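Local coordinates for protein serine-pyruvate aminotransferase (agxt) (Sulfolobus solfataricus, PDB 3ZRP) that probably transfers amino groups between serine and pyruvate, and between alanine and glyoxylate, using pyridoxal 5'-phosphate as its cofactor, at residues S298-P311 against P331-W343. Numbering follows the deposited sequence. Where two conformers were deposited one is given.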
ATOM      1  N   SER A 298     -18.274  -2.644  22.052  1.00 26.94           N
ATOM      2  CA  SER A 298     -17.544  -3.471  21.087  1.00 24.91           C
ATOM      3  C   SER A 298     -16.610  -4.417  21.807  1.00 25.27           C
ATOM      4  O   SER A 298     -16.123  -4.127  22.899  1.00 30.26           O
ATOM      5  CB  SER A 298     -16.731  -2.643  20.060  1.00 26.32           C
ATOM      6  OG  SER A 298     -15.501  -2.181  20.624  1.00 27.64           O
ATOM      7  N   ASN A 299     -16.371  -5.540  21.159  1.00 24.72           N
ATOM      8  CA  ASN A 299     -15.459  -6.550  21.658  1.00 25.99           C
ATOM      9  C   ASN A 299     -14.007  -6.378  21.168  1.00 27.94           C
ATOM     10  O   ASN A 299     -13.152  -7.252  21.408  1.00 26.36           O
ATOM     11  CB  ASN A 299     -16.057  -7.938  21.375  1.00 32.67           C
ATOM     12  CG  ASN A 299     -17.386  -8.145  22.123  1.00 32.01           C
ATOM     13  OD1 ASN A 299     -17.616  -7.537  23.185  1.00 29.13           O
ATOM     14  ND2 ASN A 299     -18.259  -8.969  21.567  1.00 37.12           N
ATOM     15  N   THR A 300     -13.717  -5.232  20.542  1.00 24.78           N
ATOM     16  CA  THR A 300     -12.356  -4.939  20.074  1.00 23.88           C
ATOM     17  C   THR A 300     -11.749  -3.711  20.698  1.00 23.15           C
ATOM     18  O   THR A 300     -10.530  -3.632  20.807  1.00 24.13           O
ATOM     19  CB  THR A 300     -12.273  -4.792  18.520  1.00 23.15           C
ATOM     20  OG1 THR A 300     -13.142  -3.724  18.095  1.00 23.83           O
ATOM     21  CG2 THR A 300     -12.706  -6.089  17.868  1.00 23.63           C
ATOM     22  N   VAL A 301     -12.578  -2.741  21.080  1.00 22.19           N
ATOM     23  CA  VAL A 301     -12.110  -1.452  21.618  1.00 23.00           C
ATOM     24  C   VAL A 301     -13.027  -0.990  22.764  1.00 25.41           C
ATOM     25  O   VAL A 301     -14.253  -1.025  22.635  1.00 25.97           O
ATOM     26  CB  VAL A 301     -12.135  -0.322  20.547  1.00 26.42           C
ATOM     27  CG1 VAL A 301     -11.659   1.015  21.150  1.00 30.53           C
ATOM     28  CG2 VAL A 301     -11.280  -0.684  19.331  1.00 27.87           C
ATOM     29  N   THR A 302     -12.434  -0.527  23.856  1.00 25.74           N
ATOM     30  CA  THR A 302     -13.182   0.044  24.969  1.00 24.87           C
ATOM     31  C   THR A 302     -12.542   1.367  25.336  1.00 26.53           C
ATOM     32  O   THR A 302     -11.341   1.433  25.541  1.00 32.89           O
ATOM     33  CB  THR A 302     -13.144  -0.909  26.215  1.00 23.89           C
ATOM     34  OG1 THR A 302     -13.650  -2.198  25.838  1.00 25.30           O
ATOM     35  CG2 THR A 302     -14.012  -0.347  27.346  1.00 26.91           C
ATOM     36  N   GLY A 303     -13.351   2.424  25.404  1.00 28.53           N
ATOM     37  CA  GLY A 303     -12.861   3.747  25.804  1.00 20.71           C
ATOM     38  C   GLY A 303     -13.050   3.899  27.307  1.00 29.34           C
ATOM     39  O   GLY A 303     -14.100   3.497  27.860  1.00 29.34           O
ATOM     40  N   VAL A 304     -12.045   4.472  27.974  1.00 28.61           N
ATOM     41  CA  VAL A 304     -12.007   4.503  29.438  1.00 30.19           C
ATOM     42  C   VAL A 304     -11.936   5.957  29.858  1.00 31.96           C
ATOM     43  O   VAL A 304     -10.928   6.612  29.650  1.00 34.64           O
ATOM     44  CB  VAL A 304     -10.800   3.681  30.024  1.00 31.62           C
ATOM     45  CG1 VAL A 304     -10.839   3.637  31.544  1.00 32.01           C
ATOM     46  CG2 VAL A 304     -10.784   2.227  29.472  1.00 32.03           C
ATOM     47  N   ILE A 305     -13.040   6.466  30.410  1.00 34.36           N
ATOM     48  CA  ILE A 305     -13.107   7.855  30.850  1.00 35.79           C
ATOM     49  C   ILE A 305     -12.265   8.066  32.125  1.00 36.86           C
ATOM     50  O   ILE A 305     -12.346   7.270  33.069  1.00 36.66           O
ATOM     51  CB  ILE A 305     -14.575   8.321  31.069  1.00 34.38           C
ATOM     52  CG1 ILE A 305     -15.333   8.339  29.727  1.00 34.39           C
ATOM     53  CG2 ILE A 305     -14.613   9.725  31.691  1.00 34.14           C
ATOM     54  CD1 ILE A 305     -16.837   8.185  29.855  1.00 35.62           C
ATOM     55  N   LEU A 306     -11.452   9.119  32.102  1.00 37.17           N
ATOM     56  CA  LEU A 306     -10.666   9.574  33.253  1.00 41.99           C
ATOM     57  C   LEU A 306     -11.216  10.885  33.812  1.00 43.62           C
ATOM     58  O   LEU A 306     -11.264  11.902  33.112  1.00 47.42           O
ATOM     59  CB  LEU A 306      -9.194   9.757  32.871  1.00 37.34           C
ATOM     60  CG  LEU A 306      -8.421   8.474  32.551  1.00 36.76           C
ATOM     61  CD1 LEU A 306      -7.044   8.796  31.997  1.00 41.18           C
ATOM     62  CD2 LEU A 306      -8.327   7.569  33.776  1.00 39.99           C
ATOM     63  N   LYS A 307     -11.606  10.856  35.085  1.00 44.06           N
ATOM     64  CA  LYS A 307     -12.217  12.005  35.757  1.00 43.50           C
ATOM     65  C   LYS A 307     -11.185  12.992  36.304  1.00 42.83           C
ATOM     66  O   LYS A 307     -11.461  14.185  36.413  1.00 47.79           O
ATOM     67  CB  LYS A 307     -13.143  11.520  36.882  1.00 49.82           C
ATOM     68  CG  LYS A 307     -14.296  10.633  36.403  1.00 49.80           C
ATOM     69  CD  LYS A 307     -15.480  11.477  35.939  1.00 59.63           C
ATOM     70  CE  LYS A 307     -16.242  10.828  34.785  1.00 62.07           C
ATOM     71  NZ  LYS A 307     -16.643   9.412  35.020  1.00 50.80           N
ATOM     72  N   VAL A 308     -10.001  12.495  36.650  1.00 40.08           N
ATOM     73  CA  VAL A 308      -8.963  13.330  37.248  1.00 38.69           C
ATOM     74  C   VAL A 308      -7.643  13.266  36.489  1.00 41.78           C
ATOM     75  O   VAL A 308      -7.107  14.300  36.083  1.00 40.69           O
ATOM     76  CB  VAL A 308      -8.752  12.967  38.768  1.00 39.91           C
ATOM     77  CG1 VAL A 308      -7.587  13.741  39.352  1.00 39.61           C
ATOM     78  CG2 VAL A 308     -10.021  13.242  39.568  1.00 39.03           C
ATOM     79  N   ALA A 309      -7.108  12.053  36.318  1.00 44.27           N
ATOM     80  CA  ALA A 309      -5.793  11.846  35.700  1.00 44.30           C
ATOM     81  C   ALA A 309      -5.739  12.279  34.228  1.00 46.77           C
ATOM     82  O   ALA A 309      -6.754  12.233  33.518  1.00 44.93           O
ATOM     83  CB  ALA A 309      -5.381  10.386  35.831  1.00 43.68           C
ATOM     84  N   ASP A 310      -4.551  12.695  33.788  1.00 44.01           N
ATOM     85  CA  ASP A 310      -4.306  13.105  32.399  1.00 45.78           C
ATOM     86  C   ASP A 310      -4.019  11.872  31.535  1.00 44.09           C
ATOM     87  O   ASP A 310      -3.118  11.097  31.859  1.00 40.98           O
ATOM     88  CB  ASP A 310      -3.135  14.097  32.352  1.00 47.93           C
ATOM     89  CG  ASP A 310      -2.735  14.501  30.927  1.00 53.07           C
ATOM     90  OD1 ASP A 310      -3.585  14.513  30.015  1.00 57.81           O
ATOM     91  OD2 ASP A 310      -1.549  14.821  30.730  1.00 55.84           O
ATOM     92  N   PRO A 311      -4.781  11.685  30.439  1.00 46.84           N
ATOM     93  CA  PRO A 311      -4.626  10.467  29.620  1.00 47.11           C
ATOM     94  C   PRO A 311      -3.221  10.241  29.039  1.00 48.53           C
ATOM     95  O   PRO A 311      -2.809   9.081  28.917  1.00 45.30           O
ATOM     96  CB  PRO A 311      -5.663  10.649  28.507  1.00 48.73           C
ATOM     97  CG  PRO A 311      -6.668  11.572  29.078  1.00 49.98           C
ATOM     98  CD  PRO A 311      -5.889  12.523  29.950  1.00 47.86           C
ATOM     99  N   PRO A 331     -13.612  14.990  20.963  1.00 49.56           N
ATOM    100  CA  PRO A 331     -13.651  16.247  21.717  1.00 50.13           C
ATOM    101  C   PRO A 331     -14.561  16.194  22.944  1.00 49.31           C
ATOM    102  O   PRO A 331     -14.345  16.946  23.894  1.00 58.05           O
ATOM    103  CB  PRO A 331     -14.185  17.264  20.697  1.00 52.32           C
ATOM    104  CG  PRO A 331     -14.865  16.447  19.638  1.00 50.35           C
ATOM    105  CD  PRO A 331     -14.089  15.163  19.577  1.00 47.96           C
ATOM    106  N   ALA A 332     -15.544  15.297  22.934  1.00 46.78           N
ATOM    107  CA  ALA A 332     -16.551  15.235  23.999  1.00 45.33           C
ATOM    108  C   ALA A 332     -16.125  14.451  25.246  1.00 47.31           C
ATOM    109  O   ALA A 332     -16.791  14.528  26.278  1.00 47.04           O
ATOM    110  CB  ALA A 332     -17.848  14.688  23.459  1.00 42.14           C
ATOM    111  N   PHE A 333     -15.027  13.706  25.148  1.00 46.12           N
ATOM    112  CA  PHE A 333     -14.581  12.842  26.249  1.00 40.99           C
ATOM    113  C   PHE A 333     -13.115  13.059  26.600  1.00 42.53           C
ATOM    114  O   PHE A 333     -12.306  13.443  25.745  1.00 40.95           O
ATOM    115  CB  PHE A 333     -14.784  11.365  25.894  1.00 37.65           C
ATOM    116  CG  PHE A 333     -16.205  10.969  25.673  1.00 35.36           C
ATOM    117  CD1 PHE A 333     -17.014  10.610  26.746  1.00 37.78           C
ATOM    118  CD2 PHE A 333     -16.732  10.912  24.386  1.00 38.62           C
ATOM    119  CE1 PHE A 333     -18.340  10.234  26.550  1.00 35.54           C
ATOM    120  CE2 PHE A 333     -18.057  10.531  24.162  1.00 34.51           C
ATOM    121  CZ  PHE A 333     -18.867  10.182  25.251  1.00 36.25           C
ATOM    122  N   LYS A 334     -12.788  12.829  27.872  1.00 41.85           N
ATOM    123  CA  LYS A 334     -11.403  12.753  28.334  1.00 44.39           C
ATOM    124  C   LYS A 334     -11.168  11.281  28.671  1.00 38.42           C
ATOM    125  O   LYS A 334     -11.752  10.748  29.623  1.00 36.55           O
ATOM    126  CB  LYS A 334     -11.169  13.657  29.552  1.00 50.12           C
ATOM    127  CG  LYS A 334      -9.715  13.829  29.944  1.00 56.06           C
ATOM    128  CD  LYS A 334      -9.589  14.815  31.098  1.00 64.05           C
ATOM    129  CE  LYS A 334      -8.250  14.688  31.817  1.00 60.54           C
ATOM    130  NZ  LYS A 334      -8.350  15.025  33.268  1.00 63.08           N
ATOM    131  N   TYR A 335     -10.343  10.614  27.865  1.00 38.88           N
ATOM    132  CA  TYR A 335     -10.247   9.159  27.924  1.00 34.20           C
ATOM    133  C   TYR A 335      -9.002   8.582  27.259  1.00 34.54           C
ATOM    134  O   TYR A 335      -8.274   9.289  26.549  1.00 35.16           O
ATOM    135  CB  TYR A 335     -11.519   8.519  27.318  1.00 34.17           C
ATOM    136  CG  TYR A 335     -11.644   8.596  25.791  1.00 32.22           C
ATOM    137  CD1 TYR A 335     -11.711   9.815  25.134  1.00 31.59           C
ATOM    138  CD2 TYR A 335     -11.722   7.421  25.017  1.00 33.55           C
ATOM    139  CE1 TYR A 335     -11.849   9.891  23.730  1.00 33.65           C
ATOM    140  CE2 TYR A 335     -11.870   7.475  23.622  1.00 33.60           C
ATOM    141  CZ  TYR A 335     -11.929   8.714  22.989  1.00 35.96           C
ATOM    142  OH  TYR A 335     -12.039   8.776  21.623  1.00 42.00           O
ATOM    143  N   PHE A 336      -8.762   7.295  27.508  1.00 34.16           N
ATOM    144  CA  PHE A 336      -7.824   6.508  26.711  1.00 31.86           C
ATOM    145  C   PHE A 336      -8.555   5.267  26.224  1.00 32.97           C
ATOM    146  O   PHE A 336      -9.643   4.957  26.690  1.00 36.55           O
ATOM    147  CB  PHE A 336      -6.525   6.171  27.494  1.00 32.03           C
ATOM    148  CG  PHE A 336      -6.714   5.174  28.611  1.00 34.04           C
ATOM    149  CD1 PHE A 336      -7.139   5.590  29.870  1.00 34.80           C
ATOM    150  CD2 PHE A 336      -6.472   3.816  28.404  1.00 32.33           C
ATOM    151  CE1 PHE A 336      -7.329   4.676  30.914  1.00 32.25           C
ATOM    152  CE2 PHE A 336      -6.660   2.886  29.443  1.00 35.68           C
ATOM    153  CZ  PHE A 336      -7.088   3.324  30.704  1.00 36.68           C
ATOM    154  N   ARG A 337      -7.975   4.558  25.269  1.00 31.79           N
ATOM    155  CA  ARG A 337      -8.617   3.377  24.722  1.00 31.92           C
ATOM    156  C   ARG A 337      -7.809   2.119  24.942  1.00 32.20           C
ATOM    157  O   ARG A 337      -6.577   2.124  24.852  1.00 37.16           O
ATOM    158  CB  ARG A 337      -8.852   3.551  23.228  1.00 33.50           C
ATOM    159  CG  ARG A 337      -9.935   4.570  22.897  1.00 36.29           C
ATOM    160  CD  ARG A 337     -10.021   4.746  21.377  1.00 33.22           C
ATOM    161  NE  ARG A 337      -8.853   5.464  20.868  1.00 31.44           N
ATOM    162  CZ  ARG A 337      -8.499   5.535  19.586  1.00 37.14           C
ATOM    163  NH1 ARG A 337      -9.211   4.920  18.649  1.00 30.33           N
ATOM    164  NH2 ARG A 337      -7.435   6.251  19.217  1.00 31.51           N
ATOM    165  N   ILE A 338      -8.526   1.028  25.189  1.00 33.72           N
ATOM    166  CA  ILE A 338      -7.935  -0.290  25.237  1.00 31.62           C
ATOM    167  C   ILE A 338      -8.301  -1.023  23.961  1.00 33.26           C
ATOM    168  O   ILE A 338      -9.471  -1.202  23.659  1.00 38.18           O
ATOM    169  CB  ILE A 338      -8.436  -1.115  26.467  1.00 29.36           C
ATOM    170  CG1 ILE A 338      -8.283  -0.329  27.774  1.00 31.08           C
ATOM    171  CG2 ILE A 338      -7.683  -2.450  26.560  1.00 31.50           C
ATOM    172  CD1 ILE A 338      -9.015  -0.998  28.963  1.00 32.13           C
ATOM    173  N   GLY A 339      -7.294  -1.457  23.213  1.00 30.02           N
ATOM    174  CA  GLY A 339      -7.507  -2.313  22.075  1.00 25.94           C
ATOM    175  C   GLY A 339      -7.345  -3.739  22.511  1.00 30.48           C
ATOM    176  O   GLY A 339      -6.299  -4.088  23.067  1.00 33.57           O
ATOM    177  N   HIS A 340      -8.370  -4.562  22.290  1.00 25.74           N
ATOM    178  CA  HIS A 340      -8.353  -5.960  22.688  1.00 24.12           C
ATOM    179  C   HIS A 340      -8.862  -6.765  21.519  1.00 25.88           C
ATOM    180  O   HIS A 340     -10.024  -7.103  21.439  1.00 26.64           O
ATOM    181  CB  HIS A 340      -9.164  -6.227  23.988  1.00 23.74           C
ATOM    182  CG  HIS A 340     -10.449  -5.438  24.095  1.00 24.45           C
ATOM    183  ND1 HIS A 340     -11.606  -5.800  23.431  1.00 24.96           N
ATOM    184  CD2 HIS A 340     -10.755  -4.325  24.799  1.00 26.69           C
ATOM    185  CE1 HIS A 340     -12.562  -4.930  23.720  1.00 26.89           C
ATOM    186  NE2 HIS A 340     -12.074  -4.024  24.541  1.00 27.92           N
ATOM    187  N   MET A 341      -7.956  -7.074  20.590  1.00 25.61           N
ATOM    188  CA  MET A 341      -8.334  -7.668  19.325  1.00 26.89           C
ATOM    189  C   MET A 341      -7.184  -8.438  18.680  1.00 26.69           C
ATOM    190  O   MET A 341      -6.015  -8.163  18.931  1.00 31.02           O
ATOM    191  CB  MET A 341      -8.862  -6.603  18.348  1.00 26.92           C
ATOM    192  CG  MET A 341      -7.746  -5.657  17.831  1.00 31.43           C
ATOM    193  SD  MET A 341      -8.351  -4.386  16.695  1.00 37.67           S
ATOM    194  CE  MET A 341      -8.598  -3.017  17.836  1.00 35.66           C
ATOM    195  N   GLY A 342      -7.529  -9.409  17.851  1.00 24.57           N
ATOM    196  CA  GLY A 342      -6.521 -10.223  17.159  1.00 27.06           C
ATOM    197  C   GLY A 342      -6.246 -11.470  17.978  1.00 29.75           C
ATOM    198  O   GLY A 342      -7.106 -12.362  18.074  1.00 30.73           O
ATOM    199  N   TRP A 343      -5.067 -11.494  18.600  1.00 30.70           N
ATOM    200  CA  TRP A 343      -4.632 -12.677  19.353  0.60 35.91           C
ATOM    201  C   TRP A 343      -4.703 -12.509  20.857  1.00 31.72           C
ATOM    202  O   TRP A 343      -4.097 -13.266  21.613  1.00 33.45           O
ATOM    203  CB  TRP A 343      -3.266 -13.194  18.855  0.60 37.41           C
ATOM    204  CG  TRP A 343      -3.443 -13.878  17.503  0.60 38.60           C
ATOM    205  CD1 TRP A 343      -3.172 -13.350  16.269  0.60 37.49           C
ATOM    206  CD2 TRP A 343      -4.024 -15.170  17.267  0.60 38.70           C
ATOM    207  NE1 TRP A 343      -3.491 -14.258  15.285  0.60 39.22           N
ATOM    208  CE2 TRP A 343      -4.024 -15.378  15.869  0.60 36.68           C
ATOM    209  CE3 TRP A 343      -4.520 -16.184  18.106  0.60 39.94           C
ATOM    210  CZ2 TRP A 343      -4.507 -16.557  15.289  0.60 36.50           C
ATOM    211  CZ3 TRP A 343      -4.993 -17.359  17.530  0.60 36.48           C
ATOM    212  CH2 TRP A 343      -4.988 -17.532  16.136  0.60 38.78           C
TER
HETATM  213  O   HOH W   1     -10.493  15.880  34.644  1.00 59.13           O
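His340 lays its imidazole over the chain just ahead of strand 301-305, with the carbonyl carbon of Thr300 against one face and a polar partner at each nitrogen. NE2 lies 2.7 Å from Thr302 OG1, a hydrogen bond in which either could donate, while ND1 gives a weak, bent bond (135°) to Asn299 O. With CG set between its backbone N and carbonyl carbon (chi1 39°), the ring swings over to the 299-302 chain, and His340 N still bonds almost straight to Thr300 O at 2.8 Å. Cutting His340 back to an alanine removes the ring, which would probably cost Thr302 OG1 and Asn299 O this partner and open a gap over the Thr300 carbonyl. Strands 301-305 and 335-339 run antiparallel in the small C-terminal-domain sheet of the fold-type I architecture shared by class-V aminotransferases, linked through helix 311-319 and strand 326-327. On one side of it Val304 CB sits over the Phe336 ring, a CH-pi contact 4.0 Å from the centroid, while Leu306 CD1 meets the ring edge and Val304 CG2 packs on Ile338 CD1 (3.7 Å). Helix 346-363 covers this layer through Ile356. The other side carries Val301, Tyr335 and Arg337, whose guanidinium bonds to the carbonyls of Thr138, a cofactor-binding residue, and Pro327. At the far end Lys334 stretches along Pro311, and its NZ bonds weakly to Val308 O and Ala309 O, with a water bridging it to Lys307 O.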